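Local coordinates for protein putative short-chain dehydrogenase/reductase (Burkholderia xenovorans, PDB 5K9Z) that probably acts as an NAD(P)-dependent oxidoreductase on CH-OH groups, as a member of the short-chain dehydrogenase/reductase family, at residues A32-M35 with A36-G39; L156-H159 with A160-S163. All coordinates share one frame; numbering follows the deposited sequence.

Both contacts lie at ends of helices in one Rossmann-type domain, on opposite sides of the chain's centre, 31 Å apart between centres and about 17 Å between nearest atoms, so they do not touch. Contact 1 closes helix 26-37, the helix of the first beta-alpha-beta unit, which in Rossmann folds binds the nucleotide at its other end; contact 2 opens helix 159-179. Contact 1 pairs Met35 O and Ala36 O through a Schellman turn, whereas contact 2 adds the Thr162 hydroxyl as a second donor to Pro158 O, which already takes the Thr162 amide. Contact 2 is the one near the likely active site, since Tyr161 sits where the Tyr-X-X-X-Lys signature places the family's catalytic tyrosine.

Contact 1 of 2, residues A32-M35 with A36-G39; sequences ARLM and AQEG
Leu34 and Glu38 meet across the last turn of helix 26-37, where Leu34 O accepts from Glu38 N at 2.8 Å. The bond is bent, with an N-H...O angle of 143°, as the helix begins to unwind. Leu34 carries its CG anti to the backbone N (chi1 -177°), which brings CD1 to 4.2 Å from Glu38 CG and to the amide carbon CD of Gln37, also at 4.2 Å. A branched apolar residue suits a position that also packs on Ala229 and Val233 of helix 225-236.

Ala36 belongs to the regular helix: its N reaches Ala32 O at 3.0 Å, and its CB lies 3.4 Å from that same oxygen. The short methyl groups of Ala32 and Ala36 fit the side of the helix that rests on Val42 of strand 41-46. Met35, by contrast, is long, unbranched and extended beyond CG, so that it can reach across to Cys91 and Val93 of strand 91-94.

The chain then ends the helix in a Schellman motif. Gly39 N turns back to Ala36 O at 3.0 Å, and the following amide pairs with Met35 O. Gly39 is the C-prime residue, and its positive phi of 97° is one that a residue without CB adopts readily. The carboxylate of Glu38 forms a salt bridge with Arg12.

Carbonyls that a simple helix end would leave without amide partners are thus answered by the reversal of the chain, while the Glu38 charge, close to the negative end of the helix dipole, is probably offset by Arg12.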
loop_
_atom_site.group_PDB
_atom_site.type_symbol
_atom_site.label_atom_id
_atom_site.label_comp_id
_atom_site.label_asym_id
_atom_site.label_seq_id
_atom_site.Cartn_x
_atom_site.Cartn_y
_atom_site.Cartn_z
ATOM N N ALA C 32 -12.535 -3.148 25.358
ATOM C CA ALA C 32 -12.793 -3.808 26.634
ATOM C C ALA C 32 -14.281 -4.091 26.808
ATOM O O ALA C 32 -14.668 -5.199 27.196
ATOM C CB ALA C 32 -12.270 -2.953 27.791
ATOM N N ARG C 33 -15.131 -3.100 26.523
ATOM C CA ARG C 33 -16.573 -3.301 26.638
ATOM C C ARG C 33 -17.047 -4.428 25.726
ATOM O O ARG C 33 -17.800 -5.310 26.151
ATOM C CB ARG C 33 -17.334 -2.018 26.296
ATOM C CG ARG C 33 -17.197 -0.914 27.299
ATOM C CD ARG C 33 -18.110 0.263 26.961
ATOM N NE ARG C 33 -17.391 1.522 27.149
ATOM C CZ ARG C 33 -17.501 2.294 28.223
ATOM N NH1 ARG C 33 -16.794 3.418 28.308
ATOM N NH2 ARG C 33 -18.317 1.945 29.212
ATOM N N LEU C 34 -16.647 -4.400 24.453
ATOM C CA LEU C 34 -17.195 -5.378 23.519
ATOM C C LEU C 34 -16.690 -6.779 23.837
ATOM O O LEU C 34 -17.453 -7.748 23.766
ATOM C CB LEU C 34 -16.866 -5.002 22.076
ATOM C CG LEU C 34 -17.470 -5.955 21.028
ATOM C CD1 LEU C 34 -18.977 -6.070 21.177
ATOM C CD2 LEU C 34 -17.106 -5.521 19.613
ATOM N N MET C 35 -15.415 -6.907 24.192
ATOM C CA MET C 35 -14.890 -8.230 24.530
ATOM C C MET C 35 -15.571 -8.794 25.772
ATOM O O MET C 35 -15.877 -9.992 25.831
ATOM C CB MET C 35 -13.379 -8.166 24.711
ATOM C CG MET C 35 -12.642 -7.955 23.387
ATOM S SD MET C 35 -10.852 -8.120 23.578
ATOM C CE MET C 35 -10.349 -8.232 21.862
ATOM N N ALA C 36 -15.844 -7.940 26.764
ATOM C CA ALA C 36 -16.613 -8.379 27.927
ATOM C C ALA C 36 -18.015 -8.819 27.520
ATOM O O ALA C 36 -18.514 -9.848 27.987
ATOM C CB ALA C 36 -16.680 -7.260 28.968
ATOM N N GLN C 37 -18.671 -8.037 26.661
ATOM C CA GLN C 37 -19.984 -8.405 26.140
ATOM C C GLN C 37 -19.945 -9.719 25.367
ATOM O O GLN C 37 -20.924 -10.475 25.376
ATOM C CB GLN C 37 -20.508 -7.269 25.266
ATOM C CG GLN C 37 -21.890 -7.468 24.687
ATOM C CD GLN C 37 -22.272 -6.322 23.773
ATOM O OE1 GLN C 37 -21.941 -5.164 24.049
ATOM N NE2 GLN C 37 -22.947 -6.634 22.669
ATOM N N GLU C 38 -18.835 -10.005 24.685
ATOM C CA GLU C 38 -18.678 -11.266 23.965
ATOM C C GLU C 38 -18.256 -12.407 24.885
ATOM O O GLU C 38 -17.912 -13.485 24.392
ATOM C CB GLU C 38 -17.671 -11.106 22.817
ATOM C CG GLU C 38 -18.133 -10.151 21.702
ATOM C CD GLU C 38 -19.045 -10.803 20.652
ATOM O OE1 GLU C 38 -19.570 -10.062 19.794
ATOM O OE2 GLU C 38 -19.240 -12.039 20.678
ATOM N N GLY C 39 -18.260 -12.184 26.200
ATOM C CA GLY C 39 -18.049 -13.241 27.172
ATOM C C GLY C 39 -16.639 -13.390 27.705
ATOM O O GLY C 39 -16.356 -14.385 28.390
#

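Contact 2 of 2, residues L156-H159 with A160-S163; sequences LGPH and AYTS
The backbone passes from an extended Gly157 through Pro158, the N-cap, into the helix at His159, and Thr162 N gives its first bond to Pro158 O, at 2.7 Å. The next runs from Ser163 N to His159 O, at 2.9 Å. Proline, with its fixed phi and no amide hydrogen, fits a place where no preceding helical carbonyl is available.

The side chain of Thr162 doubles the grip on Pro158 O. With OG1 beside its own backbone N (chi1 -62°), the hydroxyl donates to Pro158 O at 2.8 Å from above the carbonyl plane. OG1 also accepts from a water that itself accepts from Leu156 N, tying the loop to the helix start. Tyr161 lays its CB 3.7 Å from Pro158 CD, and its CD2 is 4.3 Å from Gly157 CA, where the absence of a side chain leaves room for the ring.

Tyr161 occupies the position of the tyrosine in the family's Tyr-X-X-X-Lys signature, with Ser148 beside it. Around the turn, Ala160 packs on Trp113 and Thr116 of helix 110-138, Pro158 on Met198 of helix 195-199, and the His159 ring stacks on His266 of the second subunit.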
loop_
_atom_site.group_PDB
_atom_site.type_symbol
_atom_site.label_atom_id
_atom_site.label_comp_id
_atom_site.label_asym_id
_atom_site.label_seq_id
_atom_site.Cartn_x
_atom_site.Cartn_y
_atom_site.Cartn_z
ATOM N N LEU C 156 -0.570 10.910 6.443
ATOM C CA LEU C 156 -1.767 10.670 7.244
ATOM C C LEU C 156 -1.548 10.879 8.741
ATOM O O LEU C 156 -2.482 10.690 9.527
ATOM C CB LEU C 156 -2.302 9.251 6.964
ATOM C CG LEU C 156 -2.847 9.040 5.541
ATOM C CD1 LEU C 156 -3.371 7.628 5.292
ATOM C CD2 LEU C 156 -3.929 10.075 5.245
ATOM N N GLY C 157 -0.331 11.171 9.165
ATOM C CA GLY C 157 -0.056 11.475 10.556
ATOM C C GLY C 157 1.298 12.130 10.686
ATOM O O GLY C 157 2.010 12.324 9.693
ATOM N N PRO C 158 1.667 12.517 11.909
ATOM C CA PRO C 158 2.994 13.095 12.150
ATOM C C PRO C 158 4.114 12.121 11.809
ATOM O O PRO C 158 3.901 10.920 11.635
ATOM C CB PRO C 158 2.980 13.411 13.652
ATOM C CG PRO C 158 1.527 13.528 14.000
ATOM C CD PRO C 158 0.818 12.549 13.110
ATOM N N HIS C 159 5.342 12.657 11.744
ATOM C CA HIS C 159 6.475 11.846 11.299
ATOM C C HIS C 159 6.746 10.694 12.254
ATOM O O HIS C 159 6.896 9.548 11.826
ATOM C CB HIS C 159 7.731 12.698 11.152
ATOM C CG HIS C 159 7.630 13.744 10.093
ATOM N ND1 HIS C 159 7.252 13.457 8.798
ATOM C CD2 HIS C 159 7.866 15.077 10.132
ATOM C CE1 HIS C 159 7.247 14.572 8.086
ATOM N NE2 HIS C 159 7.622 15.568 8.871
ATOM N N ALA C 160 6.847 10.979 13.553
ATOM C CA ALA C 160 7.145 9.897 14.490
ATOM C C ALA C 160 6.005 8.898 14.531
ATOM O O ALA C 160 6.230 7.679 14.526
ATOM C CB ALA C 160 7.418 10.454 15.885
ATOM N N TYR C 161 4.772 9.403 14.561
ATOM C CA TYR C 161 3.594 8.551 14.487
ATOM C C TYR C 161 3.653 7.641 13.272
ATOM O O TYR C 161 3.505 6.421 13.387
ATOM C CB TYR C 161 2.350 9.428 14.418
ATOM C CG TYR C 161 1.031 8.732 14.615
ATOM C CD1 TYR C 161 0.541 8.501 15.903
ATOM C CD2 TYR C 161 0.218 8.398 13.525
ATOM C CE1 TYR C 161 -0.691 7.922 16.102
ATOM C CE2 TYR C 161 -1.035 7.827 13.715
ATOM C CZ TYR C 161 -1.474 7.582 15.004
ATOM O OH TYR C 161 -2.700 7.005 15.201
ATOM N N THR C 162 3.926 8.218 12.100
ATOM C CA THR C 162 3.922 7.423 10.880
ATOM C C THR C 162 5.021 6.357 10.918
ATOM O O THR C 162 4.787 5.201 10.548
ATOM C CB THR C 162 4.081 8.345 9.669
ATOM O OG1 THR C 162 2.967 9.269 9.586
ATOM C CG2 THR C 162 4.187 7.543 8.392
ATOM N N SER C 163 6.223 6.721 11.378
ATOM C CA SER C 163 7.309 5.751 11.433
ATOM C C SER C 163 6.988 4.628 12.417
ATOM O O SER C 163 7.186 3.438 12.115
ATOM C CB SER C 163 8.601 6.471 11.811
ATOM O OG SER C 163 9.717 5.616 11.780
HETATM O O HOH W 1 1.153 8.944 7.409
#